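Local structure of aminopeptidase (5IB9) at residues A[201-206]-A[269-274]; A[28-33]-A[229-234]; A[225-230]-A[243-248]; A[278-283]-A[348-353]. The protein probably removes amino-terminal residues from peptides as a zinc-dependent aminopeptidase of the M28 family that also carries a protease-associated domain. One frame throughout, in Å; residues are numbered along the deposited sequence.

Interaction 1: A[201-206]-A[269-274]; sequences LTSHNV and FGAEEN. With ZN (zinc ion), chain G; ZN (zinc ion), chain B; BES (2-(3-amino-2-hydroxy-4-phenyl-butyrylamino)-4-methyl-pentanoic acid), chain H.
Asn205, on strand 187-210, and Phe269, at the end of strand 263-269, meet where the zinc-peptidase sheet of the M28 family gives way to a loop of the active site. Their flat groups are turned almost square to each other, the amide and ring planes lying 84° apart, and Asn205 OD1 sits at the ring edge, in the plane of the phenyl, 3.8 Å from Phe269 CD1. The same oxygen receives the amide of Gly270, N to OD1 3.0 Å, in a fairly straight bond (160° at the hydrogen) with the donor slightly tilted from the carbonyl plane. Asn205 CG lies anti to its own carbonyl carbon (chi1 -54°), which swings the amide across to the loop; ND2 is taken up by Gln58 and by Gly278 of the next helix. Gly270 N also lies near His204 O, but at a poor angle for a bond, and the side-chain carbonyl receives it instead. Ser203 OG reaches over Gly270 CA at 3.4 Å and is itself held by Glu37. Beyond this buried patch the two segments diverge toward different metals. His204 points the other way, to a zinc ion shared with Glu288 of the second subunit, whereas the loop carries Glu272 and Glu273 into the inhibitor pocket. There Asp240 and His371 complete the protein ligands of a second zinc ion, which Glu273 grips unevenly with its carboxylate, OE2 at 2.1 Å and OE1 at 2.6 Å.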
loop_
_atom_site.group_PDB
_atom_site.type_symbol
_atom_site.label_atom_id
_atom_site.label_comp_id
_atom_site.label_asym_id
_atom_site.label_seq_id
_atom_site.Cartn_x
_atom_site.Cartn_y
_atom_site.Cartn_z
ATOM N N LEU A 201 2.449 -13.469 -0.900
ATOM C CA LEU A 201 1.187 -14.192 -1.046
ATOM C C LEU A 201 0.139 -13.198 -1.563
ATOM O O LEU A 201 0.353 -11.978 -1.621
ATOM C CB LEU A 201 0.712 -14.688 0.322
ATOM C CG LEU A 201 1.616 -15.666 1.080
ATOM C CD1 LEU A 201 0.963 -15.909 2.475
ATOM C CD2 LEU A 201 1.724 -16.929 0.276
ATOM N N THR A 202 -0.952 -13.783 -2.074
ATOM C CA THR A 202 -2.046 -12.899 -2.518
ATOM C C THR A 202 -3.296 -13.307 -1.732
ATOM O O THR A 202 -3.640 -14.491 -1.592
ATOM C CB THR A 202 -2.379 -13.219 -4.002
ATOM O OG1 THR A 202 -1.203 -12.930 -4.775
ATOM C CG2 THR A 202 -3.485 -12.292 -4.530
ATOM N N SER A 203 -3.904 -12.320 -1.157
ATOM C CA SER A 203 -5.219 -12.493 -0.547
ATOM C C SER A 203 -6.264 -11.579 -1.245
ATOM O O SER A 203 -5.969 -10.974 -2.312
ATOM C CB SER A 203 -5.082 -12.178 0.970
ATOM O OG SER A 203 -6.295 -12.327 1.738
ATOM N N HIS A 204 -7.467 -11.578 -0.721
ATOM C CA HIS A 204 -8.567 -10.855 -1.383
ATOM C C HIS A 204 -9.559 -10.319 -0.392
ATOM O O HIS A 204 -9.760 -10.893 0.680
ATOM C CB HIS A 204 -9.353 -11.824 -2.255
ATOM C CG HIS A 204 -8.540 -12.625 -3.231
ATOM N ND1 HIS A 204 -7.783 -13.739 -2.893
ATOM C CD2 HIS A 204 -8.298 -12.387 -4.541
ATOM C CE1 HIS A 204 -7.093 -14.130 -3.964
ATOM N NE2 HIS A 204 -7.453 -13.379 -4.983
ATOM N N ASN A 205 -10.272 -9.238 -0.815
ATOM C CA ASN A 205 -11.505 -8.778 -0.163
ATOM C C ASN A 205 -12.658 -9.076 -1.108
ATOM O O ASN A 205 -12.507 -8.961 -2.313
ATOM C CB ASN A 205 -11.448 -7.264 0.112
ATOM C CG ASN A 205 -10.213 -6.893 0.893
ATOM O OD1 ASN A 205 -9.951 -7.506 1.919
ATOM N ND2 ASN A 205 -9.620 -5.777 0.561
ATOM N N VAL A 206 -13.810 -9.381 -0.539
ATOM C CA VAL A 206 -15.033 -9.664 -1.335
ATOM C C VAL A 206 -16.017 -8.565 -0.990
ATOM O O VAL A 206 -16.340 -8.332 0.168
ATOM C CB VAL A 206 -15.648 -11.030 -0.983
ATOM C CG1 VAL A 206 -16.891 -11.158 -1.924
ATOM C CG2 VAL A 206 -14.647 -12.147 -1.223
ATOM N N PHE A 269 -13.140 -9.176 4.569
ATOM C CA PHE A 269 -11.738 -8.772 4.349
ATOM C C PHE A 269 -10.784 -9.932 4.464
ATOM O O PHE A 269 -10.985 -10.791 5.325
ATOM C CB PHE A 269 -11.359 -7.745 5.376
ATOM C CG PHE A 269 -12.164 -6.490 5.404
ATOM C CD1 PHE A 269 -12.045 -5.538 4.354
ATOM C CD2 PHE A 269 -13.037 -6.192 6.422
ATOM C CE1 PHE A 269 -12.797 -4.352 4.356
ATOM C CE2 PHE A 269 -13.787 -5.001 6.449
ATOM C CZ PHE A 269 -13.653 -4.109 5.419
ATOM N N GLY A 270 -9.733 -9.913 3.641
ATOM C CA GLY A 270 -8.682 -10.936 3.795
ATOM C C GLY A 270 -7.583 -10.433 4.700
ATOM O O GLY A 270 -7.451 -9.258 5.000
ATOM N N ALA A 271 -6.773 -11.401 5.156
ATOM C CA ALA A 271 -5.490 -11.087 5.859
ATOM C C ALA A 271 -5.698 -10.215 7.010
ATOM O O ALA A 271 -4.875 -9.398 7.351
ATOM C CB ALA A 271 -4.392 -10.576 4.846
ATOM N N GLU A 272 -6.814 -10.303 7.730
ATOM C CA GLU A 272 -7.048 -9.570 8.970
ATOM C C GLU A 272 -6.015 -9.978 10.044
ATOM O O GLU A 272 -5.497 -9.096 10.752
ATOM C CB GLU A 272 -8.508 -9.702 9.465
ATOM C CG GLU A 272 -8.838 -8.776 10.645
ATOM C CD GLU A 272 -8.577 -9.448 12.014
ATOM O OE1 GLU A 272 -8.229 -10.654 12.090
ATOM O OE2 GLU A 272 -8.732 -8.642 12.957
ATOM N N GLU A 273 -5.763 -11.277 10.076
ATOM C CA GLU A 273 -4.950 -11.784 11.224
ATOM C C GLU A 273 -3.489 -11.418 11.024
ATOM O O GLU A 273 -2.723 -11.479 12.024
ATOM C CB GLU A 273 -5.127 -13.271 11.267
ATOM C CG GLU A 273 -6.559 -13.845 11.595
ATOM C CD GLU A 273 -7.043 -13.569 13.032
ATOM O OE1 GLU A 273 -6.323 -12.822 13.770
ATOM O OE2 GLU A 273 -8.206 -14.096 13.355
ATOM N N ASN A 274 -3.130 -11.008 9.835
ATOM C CA ASN A 274 -1.801 -10.552 9.483
ATOM C C ASN A 274 -1.533 -9.095 9.749
ATOM O O ASN A 274 -0.493 -8.568 9.322
ATOM C CB ASN A 274 -1.533 -10.799 7.935
ATOM C CG ASN A 274 -1.785 -12.247 7.519
ATOM O OD1 ASN A 274 -0.848 -13.071 7.441
ATOM N ND2 ASN A 274 -3.052 -12.605 7.419
HETATM ZN ZN ZN G . -6.947 -13.766 -6.904
HETATM ZN ZN ZN B . -8.309 -13.344 15.322
HETATM N N2 BES H . -11.026 -10.900 16.610
HETATM C C1 BES H . -9.625 -10.574 16.876
HETATM C C6 BES H . -9.583 -9.292 17.706
HETATM C C7 BES H . -10.062 -9.348 19.153
HETATM C C8 BES H . -9.808 -10.449 20.007
HETATM C C12 BES H . -10.755 -8.225 19.655
HETATM C C9 BES H . -10.251 -10.408 21.346
HETATM C C11 BES H . -11.207 -8.187 21.004
HETATM C C10 BES H . -10.954 -9.289 21.837
HETATM C C2 BES H . -8.865 -10.410 15.555
HETATM O O2 BES H . -9.310 -11.559 14.836
HETATM C C3 BES H . -7.422 -10.540 15.906
HETATM O O3 BES H . -7.030 -11.625 16.323
HETATM N N1 BES H . -6.694 -9.479 15.834
HETATM C C4 BES H . -5.290 -9.545 16.250
HETATM C C13 BES H . -4.789 -8.131 16.013
HETATM C C14 BES H . -4.815 -7.687 14.546
HETATM C C15 BES H . -4.152 -6.316 14.558
HETATM C C16 BES H . -4.152 -8.656 13.565
HETATM C C5 BES H . -5.109 -9.770 17.746
HETATM O O1 BES H . -3.985 -10.170 18.168
HETATM O O4 BES H . -6.023 -9.561 18.564
HETATM O O HOH W 1 -7.823 -15.315 -7.692
HETATM O O HOH W 2 -5.079 -13.913 -7.516
HETATM O O HOH W 3 -4.642 -14.728 -6.684
HETATM O O HOH W 4 -6.199 -15.709 -6.968
#

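Interaction 2: A[28-33]-A[229-234]; sequences APRVAG and HDSVEK
Arg30 lies against the backbone of His229, Asp230 and Ser231, and its side chain can be followed outward along that surface. CB rests 3.6 Å from His229 O, and CD comes closer to the same carbonyl. A bend at chi3 (-57°) then turns the guanidinium so that NE donates to His229 O at 2.8 Å; the oxygen lies nearly in the guanidinium plane, but NE stands above the plane of the carbonyl, 36° out of it. At the tip, NH2 holds a water that donates in turn to Asp230 O, while Ser231 CB packs over one guanidinium face. NH1 turns to the backbone oxygens of Leu25 and Pro236, and NH2 also reaches Gly237 O, so a single buried cation ties several backbone carbonyls together. The main chain of Arg30 is gripped as well: its N donates almost straight (174°) to Ser231 OG at 2.9 Å, and its O accepts from Ser231 N at 2.8 Å. Ser231 OG is also bonded to Ala235 O. Toward the surface, Pro29 CG packs on the backbone of Lys234, and Val31 CG2 lies 3.7 Å from Glu233 CA. A second water joins Ala32 N, Asp230 OD2 and Ser231 O. The arrangement joins a loop of the M28 active site, the one following the strand of the zinc ligand His228, to the loop between helices 15-25 and 35-50.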
loop_
_atom_site.group_PDB
_atom_site.type_symbol
_atom_site.label_atom_id
_atom_site.label_comp_id
_atom_site.label_asym_id
_atom_site.label_seq_id
_atom_site.Cartn_x
_atom_site.Cartn_y
_atom_site.Cartn_z
ATOM N N ALA A 28 -11.826 -26.264 7.855
ATOM C CA ALA A 28 -10.422 -26.226 7.999
ATOM C C ALA A 28 -10.027 -24.754 8.269
ATOM O O ALA A 28 -10.774 -23.845 7.868
ATOM C CB ALA A 28 -9.714 -26.755 6.661
ATOM N N PRO A 29 -8.894 -24.472 8.887
ATOM C CA PRO A 29 -8.394 -23.098 9.008
ATOM C C PRO A 29 -8.273 -22.414 7.646
ATOM O O PRO A 29 -8.041 -23.051 6.633
ATOM C CB PRO A 29 -7.021 -23.274 9.675
ATOM C CG PRO A 29 -7.108 -24.621 10.374
ATOM C CD PRO A 29 -7.921 -25.457 9.483
ATOM N N ARG A 30 -8.448 -21.095 7.689
ATOM C CA ARG A 30 -8.424 -20.302 6.441
ATOM C C ARG A 30 -7.278 -19.332 6.531
ATOM O O ARG A 30 -7.431 -18.077 6.627
ATOM C CB ARG A 30 -9.792 -19.549 6.257
ATOM C CG ARG A 30 -10.933 -20.486 6.150
ATOM C CD ARG A 30 -12.302 -19.773 6.076
ATOM N NE ARG A 30 -12.525 -18.889 7.239
ATOM C CZ ARG A 30 -12.766 -19.345 8.513
ATOM N NH1 ARG A 30 -12.990 -20.665 8.746
ATOM N NH2 ARG A 30 -12.888 -18.470 9.511
ATOM N N VAL A 31 -6.025 -19.808 6.427
ATOM C CA VAL A 31 -4.926 -18.904 6.638
ATOM C C VAL A 31 -4.768 -17.966 5.440
ATOM O O VAL A 31 -4.950 -18.420 4.294
ATOM C CB VAL A 31 -3.619 -19.735 6.780
ATOM C CG1 VAL A 31 -2.410 -18.824 6.807
ATOM C CG2 VAL A 31 -3.728 -20.533 8.122
ATOM N N ALA A 32 -4.484 -16.663 5.725
ATOM C CA ALA A 32 -4.548 -15.722 4.608
ATOM C C ALA A 32 -3.590 -16.090 3.510
ATOM O O ALA A 32 -2.462 -16.511 3.771
ATOM C CB ALA A 32 -4.291 -14.359 5.040
ATOM N N GLY A 33 -4.064 -16.001 2.273
ATOM C CA GLY A 33 -3.179 -16.244 1.122
ATOM C C GLY A 33 -3.106 -17.726 0.783
ATOM O O GLY A 33 -2.427 -18.111 -0.198
ATOM N N HIS A 229 -12.506 -12.959 6.584
ATOM C CA HIS A 229 -12.678 -14.383 6.213
ATOM C C HIS A 229 -11.495 -15.297 6.404
ATOM O O HIS A 229 -11.657 -16.460 6.159
ATOM C CB HIS A 229 -13.245 -14.505 4.760
ATOM C CG HIS A 229 -12.472 -13.732 3.725
ATOM N ND1 HIS A 229 -11.136 -13.806 3.405
ATOM C CD2 HIS A 229 -13.003 -12.760 2.940
ATOM C CE1 HIS A 229 -10.861 -12.898 2.438
ATOM N NE2 HIS A 229 -12.015 -12.297 2.140
ATOM N N ASP A 230 -10.411 -14.737 6.919
ATOM C CA ASP A 230 -9.243 -15.593 7.266
ATOM C C ASP A 230 -9.264 -15.923 8.762
ATOM O O ASP A 230 -9.945 -15.266 9.575
ATOM C CB ASP A 230 -7.946 -14.863 6.960
ATOM C CG ASP A 230 -7.708 -13.602 7.764
ATOM O OD1 ASP A 230 -8.633 -12.734 7.936
ATOM O OD2 ASP A 230 -6.575 -13.449 8.270
ATOM N N SER A 231 -8.505 -17.016 9.036
ATOM C CA SER A 231 -8.327 -17.372 10.472
ATOM C C SER A 231 -6.865 -17.654 10.717
ATOM O O SER A 231 -6.077 -17.660 9.801
ATOM C CB SER A 231 -9.195 -18.589 10.865
ATOM O OG SER A 231 -8.690 -19.755 10.222
ATOM N N VAL A 232 -6.495 -17.727 12.001
ATOM C CA VAL A 232 -5.046 -18.045 12.277
ATOM C C VAL A 232 -4.716 -19.522 12.014
ATOM O O VAL A 232 -5.610 -20.378 11.945
ATOM C CB VAL A 232 -4.701 -17.692 13.742
ATOM C CG1 VAL A 232 -4.898 -16.156 13.957
ATOM C CG2 VAL A 232 -5.449 -18.536 14.785
ATOM N N GLU A 233 -3.413 -19.777 11.843
ATOM C CA GLU A 233 -2.922 -21.163 11.642
ATOM C C GLU A 233 -3.525 -22.149 12.685
ATOM O O GLU A 233 -3.571 -21.852 13.868
ATOM C CB GLU A 233 -1.405 -21.200 11.842
ATOM C CG GLU A 233 -0.535 -20.673 10.678
ATOM C CD GLU A 233 -0.334 -21.688 9.519
ATOM O OE1 GLU A 233 0.222 -21.275 8.439
ATOM O OE2 GLU A 233 -0.733 -22.888 9.678
ATOM N N LYS A 234 -3.986 -23.289 12.215
ATOM C CA LYS A 234 -4.551 -24.419 13.040
ATOM C C LYS A 234 -5.891 -24.128 13.696
ATOM O O LYS A 234 -6.469 -25.005 14.331
ATOM C CB LYS A 234 -3.511 -24.879 14.129
ATOM C CG LYS A 234 -2.276 -25.455 13.529
ATOM C CD LYS A 234 -1.270 -25.969 14.582
ATOM C CE LYS A 234 0.081 -26.046 13.887
ATOM N NZ LYS A 234 1.297 -26.030 14.800
HETATM O O HOH W 5 -12.668 -15.604 9.369
HETATM O O HOH W 6 -4.830 -15.522 8.348
#

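Interaction 3: A[225-230]-A[243-248]; sequences IGSHHD and SGVAVT. With ZN (zinc ion), chain C.
Ser227, pointing from strand 225-228 at helix 243-248, supplies the direct polar link: its OG donates to Thr248 OG1 at 3.0 Å. That hydroxyl passes its own proton to Gly244 O, 2.9 Å away and one helical turn back. Gly244 O also accepts the helical bond from Thr248 N, and the two donors approach from opposite faces of the carbonyl plane, so Thr248 OG1 accepts from the strand and donates within the helix. Close packing accompanies this chain of bonds. Ser227 CB is set 3.3 Å from Gly244 C, a fit made possible by the bare glycine backbone. Val245 CG2, placed anti to its own carbonyl carbon (chi1 170° for CG1), lies 3.4 Å from His228 O and also touches the CB of His229. Metal binding falls to the other side of the strand, where His228 NE2 meets a zinc ion at 2.0 Å, with Asp240 and Asp301 as fellow ligands; ND1 makes weak bonds to Asp230 O and OD1. The strand and helix axes run nearly antiparallel (149°), 6.8 Å apart, as the first strand and helix of a beta-alpha-beta unit that returns through strand 263-269, with helices 15-25 and 35-50 packed beyond Val245.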
loop_
_atom_site.group_PDB
_atom_site.type_symbol
_atom_site.label_atom_id
_atom_site.label_comp_id
_atom_site.label_asym_id
_atom_site.label_seq_id
_atom_site.Cartn_x
_atom_site.Cartn_y
_atom_site.Cartn_z
ATOM N N ILE A 225 -20.662 -2.738 6.079
ATOM C CA ILE A 225 -20.784 -3.855 7.120
ATOM C C ILE A 225 -19.687 -4.791 6.746
ATOM O O ILE A 225 -19.700 -5.340 5.616
ATOM C CB ILE A 225 -22.167 -4.495 7.010
ATOM C CG1 ILE A 225 -23.350 -3.478 7.171
ATOM C CG2 ILE A 225 -22.320 -5.604 8.055
ATOM C CD1 ILE A 225 -23.796 -2.850 5.805
ATOM N N GLY A 226 -18.800 -5.028 7.688
ATOM C CA GLY A 226 -17.586 -5.844 7.395
ATOM C C GLY A 226 -17.408 -7.023 8.394
ATOM O O GLY A 226 -17.952 -7.034 9.502
ATOM N N SER A 227 -16.540 -7.921 7.957
ATOM C CA SER A 227 -16.040 -9.077 8.753
ATOM C C SER A 227 -14.803 -9.501 8.045
ATOM O O SER A 227 -14.464 -8.990 6.971
ATOM C CB SER A 227 -17.095 -10.224 8.839
ATOM O OG SER A 227 -17.516 -10.520 7.479
ATOM N N HIS A 228 -14.059 -10.447 8.617
ATOM C CA HIS A 228 -12.872 -11.015 7.926
ATOM C C HIS A 228 -13.009 -12.517 7.726
ATOM O O HIS A 228 -13.598 -13.216 8.576
ATOM C CB HIS A 228 -11.518 -10.676 8.671
ATOM C CG HIS A 228 -11.341 -11.317 10.043
ATOM N ND1 HIS A 228 -10.635 -12.520 10.203
ATOM C CD2 HIS A 228 -11.601 -10.827 11.257
ATOM C CE1 HIS A 228 -10.579 -12.759 11.537
ATOM N NE2 HIS A 228 -11.172 -11.770 12.177
ATOM N N HIS A 229 -12.506 -12.959 6.584
ATOM C CA HIS A 229 -12.678 -14.383 6.213
ATOM C C HIS A 229 -11.495 -15.297 6.404
ATOM O O HIS A 229 -11.657 -16.460 6.159
ATOM C CB HIS A 229 -13.245 -14.505 4.760
ATOM C CG HIS A 229 -12.472 -13.732 3.725
ATOM N ND1 HIS A 229 -11.136 -13.806 3.405
ATOM C CD2 HIS A 229 -13.003 -12.760 2.940
ATOM C CE1 HIS A 229 -10.861 -12.898 2.438
ATOM N NE2 HIS A 229 -12.015 -12.297 2.140
ATOM N N ASP A 230 -10.411 -14.737 6.919
ATOM C CA ASP A 230 -9.243 -15.593 7.266
ATOM C C ASP A 230 -9.264 -15.923 8.762
ATOM O O ASP A 230 -9.945 -15.266 9.575
ATOM C CB ASP A 230 -7.946 -14.863 6.960
ATOM C CG ASP A 230 -7.708 -13.602 7.764
ATOM O OD1 ASP A 230 -8.633 -12.734 7.936
ATOM O OD2 ASP A 230 -6.575 -13.449 8.270
ATOM N N SER A 243 -18.230 -16.489 12.087
ATOM C CA SER A 243 -19.403 -15.926 12.636
ATOM C C SER A 243 -19.736 -14.582 12.001
ATOM O O SER A 243 -20.862 -14.368 11.583
ATOM C CB SER A 243 -19.268 -15.794 14.181
ATOM O OG SER A 243 -18.318 -14.809 14.530
ATOM N N GLY A 244 -18.754 -13.696 11.967
ATOM C CA GLY A 244 -19.011 -12.385 11.383
ATOM C C GLY A 244 -19.306 -12.455 9.880
ATOM O O GLY A 244 -20.087 -11.694 9.416
ATOM N N VAL A 245 -18.629 -13.349 9.188
ATOM C CA VAL A 245 -18.915 -13.539 7.737
ATOM C C VAL A 245 -20.371 -13.988 7.593
ATOM O O VAL A 245 -21.084 -13.463 6.704
ATOM C CB VAL A 245 -17.999 -14.583 7.181
ATOM C CG1 VAL A 245 -18.514 -14.929 5.731
ATOM C CG2 VAL A 245 -16.535 -14.052 7.110
ATOM N N ALA A 246 -20.781 -14.920 8.468
ATOM C CA ALA A 246 -22.137 -15.403 8.355
ATOM C C ALA A 246 -23.218 -14.345 8.602
ATOM O O ALA A 246 -24.249 -14.259 7.905
ATOM C CB ALA A 246 -22.366 -16.553 9.390
ATOM N N VAL A 247 -22.947 -13.459 9.599
ATOM C CA VAL A 247 -23.888 -12.294 9.839
ATOM C C VAL A 247 -23.838 -11.292 8.681
ATOM O O VAL A 247 -24.838 -10.791 8.255
ATOM C CB VAL A 247 -23.571 -11.595 11.180
ATOM C CG1 VAL A 247 -24.525 -10.412 11.439
ATOM C CG2 VAL A 247 -23.739 -12.656 12.322
ATOM N N THR A 248 -22.650 -11.084 8.124
ATOM C CA THR A 248 -22.476 -10.180 6.976
ATOM C C THR A 248 -23.322 -10.686 5.767
ATOM O O THR A 248 -24.080 -9.904 5.220
ATOM C CB THR A 248 -21.017 -10.034 6.588
ATOM O OG1 THR A 248 -20.290 -9.436 7.678
ATOM C CG2 THR A 248 -20.856 -9.045 5.364
HETATM ZN ZN ZN C . -11.263 -11.762 14.202
#

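Interaction 4: A[278-283]-A[348-353]; sequences GSKKYA and HESFHA
Helices 278-283 and 348-352 run in roughly the same direction, their axes 30° apart and 8.6 Å from each other at closest approach, the alpha carbons of Lys280 and Ser350 being nearest. Between them two serine hydroxyls meet, Ser279 OG and Ser350 OG standing 2.7 Å apart in a hydrogen bond. Ser279 OG is also bonded to Asp347, next to His348 in the chain. Both helices belong to the M28 peptidase domain: the first follows the loop that carries Glu272 and Glu273, and the second comes before strand 358-364. Alongside the polar pair lies an apolar one. The rings of Phe351 and Tyr282 approach edge to edge, Phe351 CZ reaching Tyr282 CD2 at 3.8 Å, each atom near the plane of the other ring. Tyr282 holds CG anti to its backbone N (chi1 -180°), which carries the ring to strand 263-269, where it touches Ile267 and its hydroxyl bonds to Arg265. Ala283 CB fills the angle between Ser350 and the phenyl, 3.7 Å from Ser350 O and 4.2 Å from Phe351 CE1. On the outer side Lys280 CG passes 3.8 Å from Ser350 OG, and NZ at the end of its extended chain is hydrogen-bonded to Gly275 O.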
loop_
_atom_site.group_PDB
_atom_site.type_symbol
_atom_site.label_atom_id
_atom_site.label_comp_id
_atom_site.label_asym_id
_atom_site.label_seq_id
_atom_site.Cartn_x
_atom_site.Cartn_y
_atom_site.Cartn_z
ATOM N N GLY A 278 -6.136 -6.636 4.575
ATOM C CA GLY A 278 -7.217 -6.451 3.545
ATOM C C GLY A 278 -8.037 -5.258 3.818
ATOM O O GLY A 278 -8.320 -4.512 2.826
ATOM N N SER A 279 -8.433 -4.917 5.053
ATOM C CA SER A 279 -9.155 -3.663 5.208
ATOM C C SER A 279 -8.355 -2.420 4.979
ATOM O O SER A 279 -8.875 -1.418 4.509
ATOM C CB SER A 279 -9.844 -3.595 6.554
ATOM O OG SER A 279 -8.907 -3.773 7.635
ATOM N N LYS A 280 -7.050 -2.456 5.271
ATOM C CA LYS A 280 -6.182 -1.304 4.897
ATOM C C LYS A 280 -6.191 -1.172 3.371
ATOM O O LYS A 280 -6.251 -0.011 2.878
ATOM C CB LYS A 280 -4.732 -1.618 5.334
ATOM C CG LYS A 280 -4.564 -1.324 6.841
ATOM C CD LYS A 280 -3.128 -1.791 7.279
ATOM C CE LYS A 280 -2.994 -1.583 8.813
ATOM N NZ LYS A 280 -1.647 -2.128 9.302
ATOM N N LYS A 281 -6.107 -2.276 2.621
ATOM C CA LYS A 281 -6.125 -2.185 1.150
ATOM C C LYS A 281 -7.474 -1.746 0.711
ATOM O O LYS A 281 -7.536 -1.011 -0.278
ATOM C CB LYS A 281 -5.725 -3.516 0.489
ATOM C CG LYS A 281 -4.298 -3.953 0.812
ATOM C CD LYS A 281 -3.246 -3.198 -0.017
ATOM C CE LYS A 281 -1.866 -3.832 0.398
ATOM N NZ LYS A 281 -0.757 -3.004 -0.161
ATOM N N TYR A 282 -8.568 -2.126 1.339
ATOM C CA TYR A 282 -9.868 -1.644 0.849
ATOM C C TYR A 282 -10.060 -0.129 1.167
ATOM O O TYR A 282 -10.472 0.641 0.321
ATOM C CB TYR A 282 -11.011 -2.462 1.446
ATOM C CG TYR A 282 -12.341 -1.937 0.911
ATOM C CD1 TYR A 282 -12.767 -2.284 -0.403
ATOM C CD2 TYR A 282 -13.123 -1.084 1.668
ATOM C CE1 TYR A 282 -13.872 -1.703 -0.926
ATOM C CE2 TYR A 282 -14.224 -0.476 1.170
ATOM C CZ TYR A 282 -14.578 -0.849 -0.123
ATOM O OH TYR A 282 -15.740 -0.247 -0.704
ATOM N N ALA A 283 -9.770 0.297 2.390
ATOM C CA ALA A 283 -9.792 1.728 2.767
ATOM C C ALA A 283 -8.944 2.528 1.813
ATOM O O ALA A 283 -9.403 3.615 1.430
ATOM C CB ALA A 283 -9.253 1.817 4.212
ATOM N N HIS A 348 -12.301 -2.456 11.917
ATOM C CA HIS A 348 -12.830 -1.094 12.146
ATOM C C HIS A 348 -11.697 -0.089 12.268
ATOM O O HIS A 348 -11.897 1.083 11.940
ATOM C CB HIS A 348 -13.761 -1.029 13.338
ATOM C CG HIS A 348 -13.113 -1.470 14.617
ATOM N ND1 HIS A 348 -12.473 -2.698 14.782
ATOM C CD2 HIS A 348 -13.076 -0.828 15.802
ATOM C CE1 HIS A 348 -12.011 -2.746 16.048
ATOM N NE2 HIS A 348 -12.398 -1.633 16.683
ATOM N N GLU A 349 -10.512 -0.515 12.711
ATOM C CA GLU A 349 -9.349 0.408 12.815
ATOM C C GLU A 349 -8.958 0.998 11.482
ATOM O O GLU A 349 -8.413 2.104 11.435
ATOM C CB GLU A 349 -8.199 -0.384 13.363
ATOM C CG GLU A 349 -7.030 0.514 13.883
ATOM C CD GLU A 349 -6.074 -0.342 14.729
ATOM O OE1 GLU A 349 -6.474 -1.039 15.710
ATOM O OE2 GLU A 349 -4.919 -0.343 14.391
ATOM N N SER A 350 -9.234 0.289 10.393
ATOM C CA SER A 350 -8.889 0.832 9.062
ATOM C C SER A 350 -9.743 1.962 8.575
ATOM O O SER A 350 -9.304 2.781 7.760
ATOM C CB SER A 350 -8.897 -0.364 8.090
ATOM O OG SER A 350 -7.946 -1.364 8.545
ATOM N N PHE A 351 -10.963 1.940 9.098
ATOM C CA PHE A 351 -11.948 2.998 8.720
ATOM C C PHE A 351 -11.844 4.122 9.729
ATOM O O PHE A 351 -11.950 5.279 9.300
ATOM C CB PHE A 351 -13.346 2.360 8.564
ATOM C CG PHE A 351 -13.338 1.329 7.505
ATOM C CD1 PHE A 351 -13.402 1.715 6.154
ATOM C CD2 PHE A 351 -13.038 -0.012 7.785
ATOM C CE1 PHE A 351 -13.238 0.767 5.111
ATOM C CE2 PHE A 351 -12.907 -0.961 6.760
ATOM C CZ PHE A 351 -13.012 -0.554 5.406
ATOM N N HIS A 352 -11.704 3.861 11.019
ATOM C CA HIS A 352 -11.439 4.944 11.957
ATOM C C HIS A 352 -10.231 5.783 11.477
ATOM O O HIS A 352 -10.272 7.035 11.609
ATOM C CB HIS A 352 -11.210 4.330 13.303
ATOM C CG HIS A 352 -10.858 5.349 14.310
ATOM N ND1 HIS A 352 -11.828 6.001 15.037
ATOM C CD2 HIS A 352 -9.655 5.798 14.729
ATOM C CE1 HIS A 352 -11.232 6.852 15.867
ATOM N NE2 HIS A 352 -9.931 6.813 15.636
ATOM N N ALA A 353 -9.279 5.174 10.848
ATOM C CA ALA A 353 -8.044 5.866 10.464
ATOM C C ALA A 353 -8.391 6.893 9.411
ATOM O O ALA A 353 -7.685 7.905 9.265
ATOM C CB ALA A 353 -7.081 4.894 9.919
#

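Taken together, the four contacts show how chemistry follows position in one catalytic domain. Interactions 1, 3 and 4 are buried, whereas interaction 2 is only partly so and lets waters and charged side chains into its bonding. Interactions 2 and 3 share His229 and Asp230, the former contact holding the loop and the latter the strand before it. Interaction 1 touches both: Phe269 bonds to Ser227 on that strand and to His229 just after it, while Asp230 reaches the amide of Glu273. Interaction 4 joins interaction 1 by packing of Phe269 on Phe351 and through Asn205 with Gly278, but stays about 7 Å, nearest atoms, from interactions 2 and 3.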